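Local coordinates for protein putative phosphinothricin n-acetyltransferase (Acinetobacter baylyi, PDB 2JLM) that probably transfers the acetyl group of acetyl-CoA to the amino group of L-methionine sulfone and L-methionine sulfoximine, as a member of the GNAT acetyltransferase family, at residues V128-A133 and L164-Y169; N34-Y39 and F158-W163; A77-F82 and Y90-S95. All blocks are in the same frame, centred on the assembly; numbering follows the deposited sequence.

Interaction 1: residues V128-A133 and L164-Y169; sequences VGCIDA and LDAAFY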
loop_
_atom_site.group_PDB
_atom_site.type_symbol
_atom_site.label_atom_id
_atom_site.label_comp_id
_atom_site.label_asym_id
_atom_site.label_seq_id
_atom_site.Cartn_x
_atom_site.Cartn_y
_atom_site.Cartn_z
ATOM N N VAL D 128 11.715 4.087 19.668
ATOM C CA VAL D 128 12.951 4.221 20.440
ATOM C C VAL D 128 13.914 5.153 19.754
ATOM O O VAL D 128 14.225 4.981 18.573
ATOM C CB VAL D 128 13.673 2.887 20.578
ATOM C CG1 VAL D 128 15.027 3.084 21.286
ATOM C CG2 VAL D 128 12.794 1.887 21.313
ATOM N N GLY D 129 14.399 6.138 20.496
ATOM C CA GLY D 129 15.514 6.945 20.029
ATOM C C GLY D 129 16.804 6.605 20.764
ATOM O O GLY D 129 16.833 6.467 21.986
ATOM N N CYS D 130 17.884 6.468 20.015
ATOM C CA CYS D 130 19.175 6.201 20.610
ATOM C C CYS D 130 20.085 7.430 20.480
ATOM O O CYS D 130 20.470 7.808 19.383
ATOM C CB CYS D 130 19.814 4.981 19.948
ATOM S SG CYS D 130 21.385 4.510 20.683
ATOM N N ILE D 131 20.424 8.037 21.616
ATOM C CA ILE D 131 21.083 9.353 21.664
ATOM C C ILE D 131 22.371 9.305 22.499
ATOM O O ILE D 131 22.395 8.701 23.578
ATOM C CB ILE D 131 20.145 10.369 22.333
ATOM C CG1 ILE D 131 18.790 10.390 21.616
ATOM C CG2 ILE D 131 20.771 11.749 22.372
ATOM C CD1 ILE D 131 17.655 10.939 22.460
ATOM N N ASP D 132 23.434 9.932 22.010
ATOM C CA ASP D 132 24.629 10.148 22.835
ATOM C C ASP D 132 24.176 10.792 24.147
ATOM O O ASP D 132 23.455 11.788 24.141
ATOM C CB ASP D 132 25.622 11.028 22.074
ATOM C CG ASP D 132 26.768 11.532 22.941
ATOM O OD1 ASP D 132 26.730 11.363 24.180
ATOM O OD2 ASP D 132 27.716 12.118 22.370
ATOM N N ALA D 133 24.568 10.213 25.275
ATOM C CA ALA D 133 24.075 10.688 26.563
ATOM C C ALA D 133 24.492 12.126 26.886
ATOM O O ALA D 133 23.915 12.755 27.769
ATOM C CB ALA D 133 24.504 9.736 27.686
ATOM N N LEU D 164 31.702 6.430 24.191
ATOM C CA LEU D 164 30.451 7.179 24.240
ATOM C C LEU D 164 29.390 6.358 24.933
ATOM O O LEU D 164 29.369 5.133 24.821
ATOM C CB LEU D 164 29.972 7.500 22.827
ATOM C CG LEU D 164 31.015 8.163 21.936
ATOM C CD1 LEU D 164 30.538 8.176 20.486
ATOM C CD2 LEU D 164 31.325 9.571 22.457
ATOM N N ASP D 165 28.501 7.050 25.634
ATOM C CA ASP D 165 27.371 6.426 26.286
ATOM C C ASP D 165 26.181 6.539 25.341
ATOM O O ASP D 165 25.924 7.605 24.796
ATOM C CB ASP D 165 27.075 7.141 27.607
ATOM C CG ASP D 165 28.202 6.982 28.617
ATOM O OD1 ASP D 165 28.200 7.709 29.637
ATOM O OD2 ASP D 165 29.085 6.121 28.394
ATOM N N ALA D 166 25.482 5.432 25.125
ATOM C CA ALA D 166 24.299 5.427 24.278
ATOM C C ALA D 166 23.043 5.435 25.148
ATOM O O ALA D 166 22.713 4.433 25.776
ATOM C CB ALA D 166 24.308 4.213 23.384
ATOM N N ALA D 167 22.353 6.570 25.204
ATOM C CA ALA D 167 21.141 6.662 26.009
ATOM C C ALA D 167 19.954 6.242 25.164
ATOM O O ALA D 167 19.907 6.533 23.966
ATOM C CB ALA D 167 20.946 8.073 26.528
ATOM N N PHE D 168 19.005 5.543 25.780
ATOM C CA PHE D 168 17.807 5.126 25.067
ATOM C C PHE D 168 16.597 5.849 25.587
ATOM O O PHE D 168 16.344 5.892 26.789
ATOM C CB PHE D 168 17.614 3.612 25.148
ATOM C CG PHE D 168 18.647 2.846 24.385
ATOM C CD1 PHE D 168 19.859 2.520 24.974
ATOM C CD2 PHE D 168 18.428 2.488 23.067
ATOM C CE1 PHE D 168 20.823 1.830 24.266
ATOM C CE2 PHE D 168 19.392 1.799 22.351
ATOM C CZ PHE D 168 20.587 1.465 22.953
ATOM N N TYR D 169 15.857 6.445 24.667
ATOM C CA TYR D 169 14.605 7.094 25.010
ATOM C C TYR D 169 13.474 6.423 24.225
ATOM O O TYR D 169 13.627 6.069 23.048
ATOM C CB TYR D 169 14.692 8.609 24.746
ATOM C CG TYR D 169 15.540 9.313 25.791
ATOM C CD1 TYR D 169 16.924 9.280 25.723
ATOM C CD2 TYR D 169 14.954 9.961 26.876
ATOM C CE1 TYR D 169 17.714 9.896 26.695
ATOM C CE2 TYR D 169 15.732 10.583 27.850
ATOM C CZ TYR D 169 17.110 10.547 27.750
ATOM O OH TYR D 169 17.891 11.152 28.711
HETATM O O HOH W 1 28.569 9.982 25.781
#
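Cys130 meets Phe168 through its sulfur: with SG anti to the backbone N (chi1 -177°), the atom lies 3.8 Å from Phe168 CE2, oblique to the ring, in a sulfur-aromatic contact. Val128 reaches the same ring differently, its CG1 standing at the edge, near the ring plane, 3.9 Å from Phe168 CD2. Ala166 adds its methyl to the sulfur on this face. On the other face the side chains of Ile131 and Tyr169 meet at about a right angle, Ile131 CD1 lying 3.7 Å from Tyr169 CD1. These faces belong to the antiparallel pair of strands 126-132 and 162-172 in the mixed sheet of this GNAT fold: Gly129 and Tyr169 exchange two backbone bonds, as do Ile131 and Ala167, with Ile131 N to Ala167 O at 2.8 Å. Past the last bridge, Ala133 N donates to Asp165 O (3.0 Å), from well above the carbonyl plane. A water joins Asp132 OD1 (2.8 Å) to Asp165 N; Asp132 OD1 also accepts from Thr134 N, and Asp132 OD2 is hydrogen-bonded to Thr36 OG1. Helix 136-144 packs on Ile131 and Tyr169; Ile153 and Tyr88 of the second subunit pack against the face of Val128, Cys130, Ala166 and Phe168.

Interaction 2: residues N34-Y39 and F158-W163; sequences NSTALY and FKFGRW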
loop_
_atom_site.group_PDB
_atom_site.type_symbol
_atom_site.label_atom_id
_atom_site.label_comp_id
_atom_site.label_asym_id
_atom_site.label_seq_id
_atom_site.Cartn_x
_atom_site.Cartn_y
_atom_site.Cartn_z
ATOM N N ASN D 34 31.063 15.118 11.649
ATOM C CA ASN D 34 31.171 16.166 12.654
ATOM C C ASN D 34 30.491 15.903 13.998
ATOM O O ASN D 34 30.676 16.675 14.938
ATOM C CB ASN D 34 30.712 17.506 12.064
ATOM C CG ASN D 34 31.545 17.918 10.858
ATOM O OD1 ASN D 34 32.774 17.994 10.936
ATOM N ND2 ASN D 34 30.882 18.171 9.733
ATOM N N SER D 35 29.728 14.817 14.106
ATOM C CA SER D 35 28.994 14.552 15.347
ATOM C C SER D 35 28.938 13.083 15.751
ATOM O O SER D 35 29.365 12.191 15.005
ATOM C CB SER D 35 27.569 15.095 15.249
ATOM O OG SER D 35 26.761 14.240 14.454
ATOM N N THR D 36 28.393 12.851 16.943
ATOM C CA THR D 36 28.175 11.497 17.446
ATOM C C THR D 36 26.769 11.014 17.103
ATOM O O THR D 36 26.272 10.058 17.694
ATOM C CB THR D 36 28.364 11.423 18.980
ATOM O OG1 THR D 36 27.462 12.328 19.630
ATOM C CG2 THR D 36 29.783 11.787 19.365
ATOM N N ALA D 37 26.137 11.682 16.139
ATOM C CA ALA D 37 24.717 11.483 15.844
ATOM C C ALA D 37 24.463 10.283 14.945
ATOM O O ALA D 37 23.356 9.740 14.905
ATOM N N LEU D 38 25.488 9.884 14.209
ATOM C CA LEU D 38 25.425 8.654 13.440
ATOM C C LEU D 38 26.679 7.882 13.808
ATOM O O LEU D 38 27.735 8.482 14.039
ATOM C CB LEU D 38 25.381 8.949 11.941
ATOM C CG LEU D 38 24.472 8.052 11.099
ATOM C CD1 LEU D 38 24.599 8.397 9.619
ATOM C CD2 LEU D 38 24.767 6.579 11.341
ATOM N N TYR D 39 26.576 6.564 13.893
ATOM C CA TYR D 39 27.714 5.799 14.383
ATOM C C TYR D 39 28.595 5.227 13.271
ATOM O O TYR D 39 29.213 4.177 13.434
ATOM C CB TYR D 39 27.277 4.746 15.411
ATOM C CG TYR D 39 27.205 5.295 16.828
ATOM C CD1 TYR D 39 27.649 4.548 17.914
ATOM C CD2 TYR D 39 26.719 6.572 17.075
ATOM C CE1 TYR D 39 27.589 5.057 19.215
ATOM C CE2 TYR D 39 26.660 7.088 18.366
ATOM C CZ TYR D 39 27.095 6.327 19.433
ATOM O OH TYR D 39 27.036 6.835 20.720
ATOM N N PHE D 158 32.324 3.950 20.348
ATOM C CA PHE D 158 33.652 4.528 20.302
ATOM C C PHE D 158 33.786 5.393 19.046
ATOM O O PHE D 158 33.609 4.914 17.931
ATOM C CB PHE D 158 34.738 3.443 20.363
ATOM C CG PHE D 158 36.141 3.997 20.436
ATOM C CD1 PHE D 158 36.656 4.470 21.637
ATOM C CD2 PHE D 158 36.934 4.062 19.303
ATOM C CE1 PHE D 158 37.941 4.996 21.704
ATOM C CE2 PHE D 158 38.218 4.590 19.363
ATOM C CZ PHE D 158 38.722 5.055 20.562
ATOM N N LYS D 159 34.069 6.676 19.246
ATOM C CA LYS D 159 34.262 7.610 18.143
ATOM C C LYS D 159 35.103 8.811 18.582
ATOM O O LYS D 159 35.047 9.244 19.739
ATOM C CB LYS D 159 32.920 8.087 17.597
ATOM C CG LYS D 159 32.997 8.663 16.183
ATOM C CD LYS D 159 31.626 9.135 15.700
ATOM C CE LYS D 159 31.649 9.525 14.223
ATOM N NZ LYS D 159 30.299 9.932 13.726
ATOM N N PHE D 160 35.891 9.336 17.652
ATOM C CA PHE D 160 36.777 10.456 17.944
ATOM C C PHE D 160 37.719 10.099 19.079
ATOM O O PHE D 160 38.063 10.957 19.898
ATOM C CB PHE D 160 35.968 11.703 18.321
ATOM C CG PHE D 160 34.997 12.141 17.261
ATOM C CD1 PHE D 160 35.445 12.495 15.998
ATOM C CD2 PHE D 160 33.636 12.205 17.528
ATOM C CE1 PHE D 160 34.553 12.914 15.017
ATOM C CE2 PHE D 160 32.735 12.619 16.554
ATOM C CZ PHE D 160 33.197 12.975 15.297
ATOM N N GLY D 161 38.118 8.830 19.134
ATOM C CA GLY D 161 39.081 8.362 20.125
ATOM C C GLY D 161 38.540 8.258 21.545
ATOM O O GLY D 161 39.315 8.178 22.491
ATOM N N ARG D 162 37.221 8.256 21.712
ATOM C CA ARG D 162 36.669 8.172 23.063
ATOM C C ARG D 162 35.396 7.335 23.181
ATOM O O ARG D 162 34.616 7.217 22.232
ATOM C CB ARG D 162 36.453 9.570 23.672
ATOM C CG ARG D 162 35.355 10.397 23.031
ATOM C CD ARG D 162 35.233 11.779 23.686
ATOM N NE ARG D 162 33.954 12.405 23.348
ATOM C CZ ARG D 162 33.792 13.290 22.372
ATOM N NH1 ARG D 162 34.833 13.671 21.643
ATOM N NH2 ARG D 162 32.590 13.802 22.133
ATOM N N TRP D 163 35.211 6.750 24.361
ATOM C CA TRP D 163 34.025 5.972 24.674
ATOM C C TRP D 163 32.806 6.875 24.777
ATOM O O TRP D 163 32.861 7.948 25.382
ATOM C CB TRP D 163 34.225 5.200 25.987
ATOM C CG TRP D 163 35.357 4.227 25.908
ATOM C CD1 TRP D 163 36.501 4.244 26.647
ATOM C CD2 TRP D 163 35.472 3.115 25.012
ATOM N NE1 TRP D 163 37.318 3.205 26.279
ATOM C CE2 TRP D 163 36.713 2.494 25.275
ATOM C CE3 TRP D 163 34.639 2.570 24.022
ATOM C CZ2 TRP D 163 37.147 1.348 24.586
ATOM C CZ3 TRP D 163 35.072 1.439 23.325
ATOM C CH2 TRP D 163 36.314 0.839 23.615
#
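A type I' beta turn, Lys159 to Arg162, closes the hairpin between strands 148-159 and 162-172, and here it leans on the loop that follows helix 17-34. Lys159 carries the contact. Its side chain, fully extended beyond CG, runs from the strand to the loop, where NZ donates to Ser35 O at 2.8 Å and to Leu38 O at 3.0 Å. Both carbonyls point almost straight at the nitrogen, with C=O...N angles of 170° and 163°. The same ammonium also bonds Ile32 O, so backbone oxygens of the helix end and of the loop converge on one charge, an arrangement that probably stabilises it in a buried setting. Phe160 comes in beside it: Lys159 CG lies over one face of its ring, toward the rim, while the ring edge is turned to the loop, with Phe160 CE2 3.7 Å from Ser35 O and 4.2 Å from Thr36 CG2. The loop has its own brace, an ST turn in which Ser35 OG accepts from Ala37 N at 3.1 Å; that hydroxyl is also bonded to Ala31 O. Leu164, farther along strand 162-172, packs on Thr36, Tyr39 and Lys159. Asp181 of the second subunit accepts from Phe160 N and Gly161 N, so the hairpin tip contacts both the loop after helix 17-34 and the second subunit.

Interaction 3: residues A77-F82 and Y90-S95; sequences ASWGSF and YTVEHS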
loop_
_atom_site.group_PDB
_atom_site.type_symbol
_atom_site.label_atom_id
_atom_site.label_comp_id
_atom_site.label_asym_id
_atom_site.label_seq_id
_atom_site.Cartn_x
_atom_site.Cartn_y
_atom_site.Cartn_z
ATOM N N ALA D 77 13.137 13.039 8.769
ATOM C CA ALA D 77 13.004 12.120 9.883
ATOM C C ALA D 77 12.552 10.799 9.308
ATOM O O ALA D 77 11.941 10.758 8.243
ATOM C CB ALA D 77 12.001 12.632 10.897
ATOM N N SER D 78 12.859 9.715 10.002
ATOM C CA SER D 78 12.539 8.402 9.483
ATOM C C SER D 78 12.591 7.395 10.625
ATOM O O SER D 78 13.021 7.729 11.728
ATOM C CB SER D 78 13.545 8.034 8.397
ATOM O OG SER D 78 13.175 6.834 7.737
ATOM N N TRP D 79 12.134 6.172 10.372
ATOM C CA TRP D 79 12.381 5.076 11.307
ATOM C C TRP D 79 12.737 3.786 10.586
ATOM O O TRP D 79 12.582 3.674 9.377
ATOM C CB TRP D 79 11.220 4.866 12.289
ATOM C CG TRP D 79 9.987 4.259 11.706
ATOM C CD1 TRP D 79 9.884 3.047 11.085
ATOM C CD2 TRP D 79 8.665 4.816 11.719
ATOM N NE1 TRP D 79 8.592 2.824 10.693
ATOM C CE2 TRP D 79 7.822 3.893 11.070
ATOM C CE3 TRP D 79 8.118 6.006 12.201
ATOM C CZ2 TRP D 79 6.463 4.125 10.895
ATOM C CZ3 TRP D 79 6.770 6.234 12.025
ATOM C CH2 TRP D 79 5.957 5.298 11.375
ATOM N N GLY D 80 13.253 2.831 11.345
ATOM C CA GLY D 80 13.588 1.522 10.841
ATOM C C GLY D 80 13.401 0.516 11.959
ATOM O O GLY D 80 12.872 0.836 13.029
ATOM N N SER D 81 13.846 -0.706 11.727
ATOM C CA SER D 81 13.752 -1.730 12.751
ATOM C C SER D 81 14.564 -1.299 13.973
ATOM O O SER D 81 15.644 -0.734 13.827
ATOM C CB SER D 81 14.278 -3.060 12.203
ATOM O OG SER D 81 13.735 -4.151 12.925
ATOM N N PHE D 82 14.034 -1.538 15.171
ATOM C CA PHE D 82 14.822 -1.374 16.390
ATOM C C PHE D 82 15.710 -2.609 16.630
ATOM O O PHE D 82 16.927 -2.503 16.668
ATOM C CB PHE D 82 13.936 -1.095 17.607
ATOM C CG PHE D 82 14.681 -1.127 18.928
ATOM C CD1 PHE D 82 14.244 -1.945 19.968
ATOM C CD2 PHE D 82 15.819 -0.341 19.129
ATOM C CE1 PHE D 82 14.933 -1.975 21.195
ATOM C CE2 PHE D 82 16.515 -0.367 20.346
ATOM C CZ PHE D 82 16.067 -1.184 21.382
ATOM N N TYR D 90 6.256 -4.260 16.841
ATOM C CA TYR D 90 5.557 -3.016 17.153
ATOM C C TYR D 90 6.496 -1.920 17.643
ATOM O O TYR D 90 6.052 -0.875 18.119
ATOM C CB TYR D 90 4.446 -3.257 18.170
ATOM C CG TYR D 90 3.369 -4.198 17.686
ATOM C CD1 TYR D 90 2.540 -3.852 16.623
ATOM C CD2 TYR D 90 3.182 -5.436 18.293
ATOM C CE1 TYR D 90 1.549 -4.725 16.175
ATOM C CE2 TYR D 90 2.201 -6.303 17.866
ATOM C CZ TYR D 90 1.389 -5.946 16.808
ATOM O OH TYR D 90 0.415 -6.819 16.395
ATOM N N THR D 91 7.797 -2.152 17.499
ATOM C CA THR D 91 8.788 -1.186 17.956
ATOM C C THR D 91 9.606 -0.721 16.774
ATOM O O THR D 91 10.105 -1.531 15.989
ATOM C CB THR D 91 9.722 -1.822 19.014
ATOM O OG1 THR D 91 8.933 -2.299 20.105
ATOM C CG2 THR D 91 10.739 -0.818 19.544
ATOM N N VAL D 92 9.732 0.591 16.628
ATOM C CA VAL D 92 10.602 1.127 15.593
ATOM C C VAL D 92 11.637 2.012 16.260
ATOM O O VAL D 92 11.440 2.476 17.383
ATOM C CB VAL D 92 9.810 1.930 14.546
ATOM C CG1 VAL D 92 8.716 1.060 13.940
ATOM C CG2 VAL D 92 9.189 3.169 15.176
ATOM N N GLU D 93 12.754 2.216 15.579
ATOM C CA GLU D 93 13.742 3.168 16.030
ATOM C C GLU D 93 13.788 4.291 14.997
ATOM O O GLU D 93 13.916 4.034 13.810
ATOM C CB GLU D 93 15.109 2.509 16.171
ATOM C CG GLU D 93 16.218 3.515 16.400
ATOM C CD GLU D 93 17.554 2.854 16.698
ATOM O OE1 GLU D 93 17.578 1.615 16.870
ATOM O OE2 GLU D 93 18.577 3.577 16.764
ATOM N N HIS D 94 13.661 5.527 15.459
ATOM C CA HIS D 94 13.576 6.688 14.583
ATOM C C HIS D 94 14.855 7.495 14.623
ATOM O O HIS D 94 15.647 7.406 15.567
ATOM C CB HIS D 94 12.453 7.608 15.046
ATOM C CG HIS D 94 12.704 8.216 16.391
ATOM N ND1 HIS D 94 13.211 9.486 16.554
ATOM C CD2 HIS D 94 12.552 7.707 17.638
ATOM C CE1 HIS D 94 13.345 9.745 17.842
ATOM N NE2 HIS D 94 12.951 8.684 18.522
ATOM N N SER D 95 15.032 8.316 13.600
ATOM C CA SER D 95 16.125 9.266 13.579
ATOM C C SER D 95 15.677 10.534 12.869
ATOM O O SER D 95 14.744 10.520 12.064
ATOM C CB SER D 95 17.359 8.656 12.915
ATOM O OG SER D 95 17.005 7.954 11.735
HETATM O O HOH W 2 18.336 -0.030 14.867
HETATM O O HOH W 3 12.026 -3.295 15.921
#
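Trp79 and Val92 meet on one face of the beta hairpin made by strands 73-81 and 91-98. Trp79 CB starts close to the partner strand, 3.2 Å from Glu93 O. A chi1 of 73° places CG between the backbone N and the carbonyl carbon, and the indole extends across Val92. Trp79 CG lies 3.7 Å from Val92 CG2, and Trp79 CD1 is 3.6 Å from Val92 CB. Val92 CG1 sits over the five-membered ring, 3.8 Å from its centroid and 19° off the normal, a CH-pi contact. Along the pyrrole edge, Trp79 NE1 also faces Val92 CG1, but its hydrogen bond goes to a di(hydroxyethyl)ether molecule, probably from the crystallisation liquor; Leu115 and Ala119 of helix 107-121 pack on the side chain.

In the backbone, Ser78 with Ser95 and Gly80 with Glu93 form antiparallel hydrogen-bonded pairs. Beyond them Phe82 lies alongside Thr91, Thr91 CG2 being 3.7 Å from Phe82 CD1, and Glu93 OE1 lies at the edge of the Phe82 ring, 3.5 Å from Phe82 CD2. A water links the strand ends, accepting from Phe82 N and donating to Thr91 O. Glu93 OE2 makes a salt bridge with Arg83 of the second subunit. Strand 91-98 runs parallel to strand 126-132, whose Val128 touches Phe82 and Thr91; in GNAT enzymes acetyl-CoA binds between these two strands, probably here too. Helix 107-121 also packs on His94.

In the fold
The three contacts share one mixed seven-stranded sheet. Interaction 3 comes from a hairpin in the middle of the chain, closed before interaction 1 opens; its strand 91-98 lies beside and parallel to strand 126-132 of interaction 1, their centres about 14 Å apart and joined by backbone bonds of Val128 with Val92 and His94. Interaction 1 continues into strand 162-172, which interaction 2 also uses; these centres lie about 12 Å apart, and Leu164 packs from one contact into the other. Interactions 2 and 3 do not touch, their centres being about 21 Å apart, although 77-95 is nested within the loop closed by 34-39 and 158-163. All three touch the second subunit, so this part of the sheet also contributes to the assembly.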